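Topoisomerase IV subunit A (Escherichia coli, PDB 1ZVT) probably binds and bends DNA through its C-terminal beta-pinwheel domain, helping the type II topoisomerase to decatenate and relax supercoiled DNA. Local coordinates at residues A[43-48]-A[89-94]. Residues are numbered along the deposited sequence; the frame is centred on the assembly and turned at random.
Sequences SNQPVV and MLMESD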
loop_
_atom_site.group_PDB
_atom_site.type_symbol
_atom_site.label_atom_id
_atom_site.label_comp_id
_atom_site.label_asym_id
_atom_site.label_seq_id
_atom_site.Cartn_x
_atom_site.Cartn_y
_atom_site.Cartn_z
ATOM N N SER A 43 -19.721 1.829 -10.575
ATOM C CA SER A 43 -19.314 2.584 -11.752
ATOM C C SER A 43 -19.336 4.097 -11.493
ATOM O O SER A 43 -18.678 4.849 -12.214
ATOM C CB SER A 43 -20.174 2.191 -12.965
ATOM O OG SER A 43 -21.546 2.378 -12.667
ATOM N N ASN A 44 -20.053 4.522 -10.447
ATOM C CA ASN A 44 -20.108 5.932 -10.072
ATOM C C ASN A 44 -19.195 6.313 -8.911
ATOM O O ASN A 44 -19.450 7.296 -8.206
ATOM C CB ASN A 44 -21.558 6.371 -9.792
ATOM C CG ASN A 44 -22.184 5.647 -8.613
ATOM O OD1 ASN A 44 -21.717 4.589 -8.178
ATOM N ND2 ASN A 44 -23.273 6.217 -8.085
ATOM N N GLN A 45 -18.122 5.545 -8.707
ATOM C CA GLN A 45 -17.135 5.883 -7.692
ATOM C C GLN A 45 -15.777 5.880 -8.403
ATOM O O GLN A 45 -15.601 5.141 -9.354
ATOM C CB GLN A 45 -17.197 4.921 -6.484
ATOM C CG GLN A 45 -16.176 3.808 -6.409
ATOM C CD GLN A 45 -16.495 2.732 -5.353
ATOM O OE1 GLN A 45 -17.327 1.883 -5.571
ATOM N NE2 GLN A 45 -15.821 2.783 -4.213
ATOM N N PRO A 46 -14.837 6.729 -7.975
ATOM C CA PRO A 46 -13.556 6.734 -8.694
ATOM C C PRO A 46 -12.672 5.524 -8.339
ATOM O O PRO A 46 -12.806 4.960 -7.248
ATOM C CB PRO A 46 -12.893 8.022 -8.197
ATOM C CG PRO A 46 -13.423 8.171 -6.813
ATOM C CD PRO A 46 -14.862 7.722 -6.892
ATOM N N VAL A 47 -11.800 5.142 -9.272
ATOM C CA VAL A 47 -10.676 4.260 -8.966
ATOM C C VAL A 47 -9.412 5.097 -8.859
ATOM O O VAL A 47 -9.221 6.035 -9.620
ATOM C CB VAL A 47 -10.524 3.082 -9.983
ATOM C CG1 VAL A 47 -10.446 3.550 -11.443
ATOM C CG2 VAL A 47 -9.316 2.177 -9.576
ATOM N N VAL A 48 -8.594 4.792 -7.855
ATOM C CA VAL A 48 -7.410 5.601 -7.549
ATOM C C VAL A 48 -6.153 4.757 -7.780
ATOM O O VAL A 48 -6.159 3.551 -7.513
ATOM C CB VAL A 48 -7.477 6.099 -6.097
ATOM C CG1 VAL A 48 -6.117 6.458 -5.564
ATOM C CG2 VAL A 48 -8.430 7.300 -6.001
ATOM N N MET A 89 -3.369 0.308 -6.584
ATOM C CA MET A 89 -4.711 0.625 -7.054
ATOM C C MET A 89 -5.717 0.407 -5.921
ATOM O O MET A 89 -5.656 -0.624 -5.218
ATOM C CB MET A 89 -5.068 -0.293 -8.237
ATOM C CG MET A 89 -6.440 -0.068 -8.815
ATOM S SD MET A 89 -6.783 -0.974 -10.371
ATOM C CE MET A 89 -6.564 -2.694 -9.880
ATOM N N LEU A 90 -6.626 1.357 -5.731
ATOM C CA LEU A 90 -7.609 1.284 -4.645
ATOM C C LEU A 90 -8.977 1.721 -5.134
ATOM O O LEU A 90 -9.099 2.633 -5.975
ATOM C CB LEU A 90 -7.217 2.221 -3.501
ATOM C CG LEU A 90 -5.978 1.801 -2.708
ATOM C CD1 LEU A 90 -4.699 2.353 -3.319
ATOM C CD2 LEU A 90 -6.147 2.279 -1.274
ATOM N N MET A 91 -10.014 1.127 -4.560
ATOM C CA MET A 91 -11.372 1.562 -4.790
ATOM C C MET A 91 -12.116 1.312 -3.484
ATOM O O MET A 91 -12.336 0.161 -3.109
ATOM C CB MET A 91 -11.984 0.764 -5.948
ATOM C CG MET A 91 -13.139 1.400 -6.613
ATOM S SD MET A 91 -13.471 0.633 -8.222
ATOM C CE MET A 91 -14.671 1.760 -8.896
ATOM N N GLU A 92 -12.449 2.392 -2.781
ATOM C CA GLU A 92 -13.039 2.336 -1.436
ATOM C C GLU A 92 -14.077 3.439 -1.283
ATOM O O GLU A 92 -14.221 4.309 -2.154
ATOM C CB GLU A 92 -11.939 2.538 -0.366
ATOM C CG GLU A 92 -10.728 1.565 -0.464
ATOM C CD GLU A 92 -11.058 0.105 -0.071
ATOM O OE1 GLU A 92 -11.999 -0.116 0.719
ATOM O OE2 GLU A 92 -10.380 -0.852 -0.535
ATOM N N SER A 93 -14.790 3.426 -0.161
ATOM C CA SER A 93 -15.757 4.479 0.124
ATOM C C SER A 93 -14.988 5.774 0.385
ATOM O O SER A 93 -13.816 5.731 0.790
ATOM C CB SER A 93 -16.631 4.098 1.319
ATOM O OG SER A 93 -15.829 4.015 2.487
ATOM N N ASP A 94 -15.633 6.918 0.156
ATOM C CA ASP A 94 -14.956 8.209 0.280
ATOM C C ASP A 94 -14.300 8.387 1.649
ATOM O O ASP A 94 -13.225 8.974 1.769
ATOM C CB ASP A 94 -15.944 9.366 0.102
ATOM C CG ASP A 94 -16.335 9.610 -1.331
ATOM O OD1 ASP A 94 -15.655 9.103 -2.254
ATOM O OD2 ASP A 94 -17.335 10.345 -1.536
#
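Val48 and Leu90 form an antiparallel hydrogen-bonded pair, with Val48 N to Leu90 O and Leu90 N to Val48 O both at 2.9 Å. The two strands are neighbours in one four-stranded blade of the beta-pinwheel, where 86-90 is an outer strand beside 47-51. Val48 N meets the Leu90 carbonyl almost end-on, with an N-H...O angle of 171°. Val48 O also takes a CA-H...O contact from Met89 CA at 3.3 Å. Val47 and Met91 still lie side by side; beyond them the chains part, and side chains make the remaining contacts. On one face, Val47 CG2 lies 3.7 Å from Met89 CG, and the two side chains cross at an angle. Met89 CG is anti to the backbone N (chi1 180°), which brings it beside the valine before the chain bends at chi3. Val39 of strand 35-42 touches Val47, Met89 and Met91, and Ile6 of strand 3-9 touches both methionines, so this face packs against the preceding blade. On the other face, Val48 and Leu90 both touch Phe112. Met91 reaches back along 45-47 in an extended chain. Its CG sits 3.6 Å from Pro46 O, and its CE methyl lies against Gln45 CG, also at 3.6 Å. The two ends of the Gln45 amide have different partners. OE1 accepts a hydrogen bond from Lys42 N, in its own turn, while NE2 reaches across to Glu92 O. With an alanine in place of Gln45, Lys42 N would probably lose this acceptor, and the Met91 CE methyl would lose the CG it rests on. The amide's bond across the contact is weak: Gln45 NE2 approaches Glu92 O at 3.0 Å, but the N-H...O angle is only 131°.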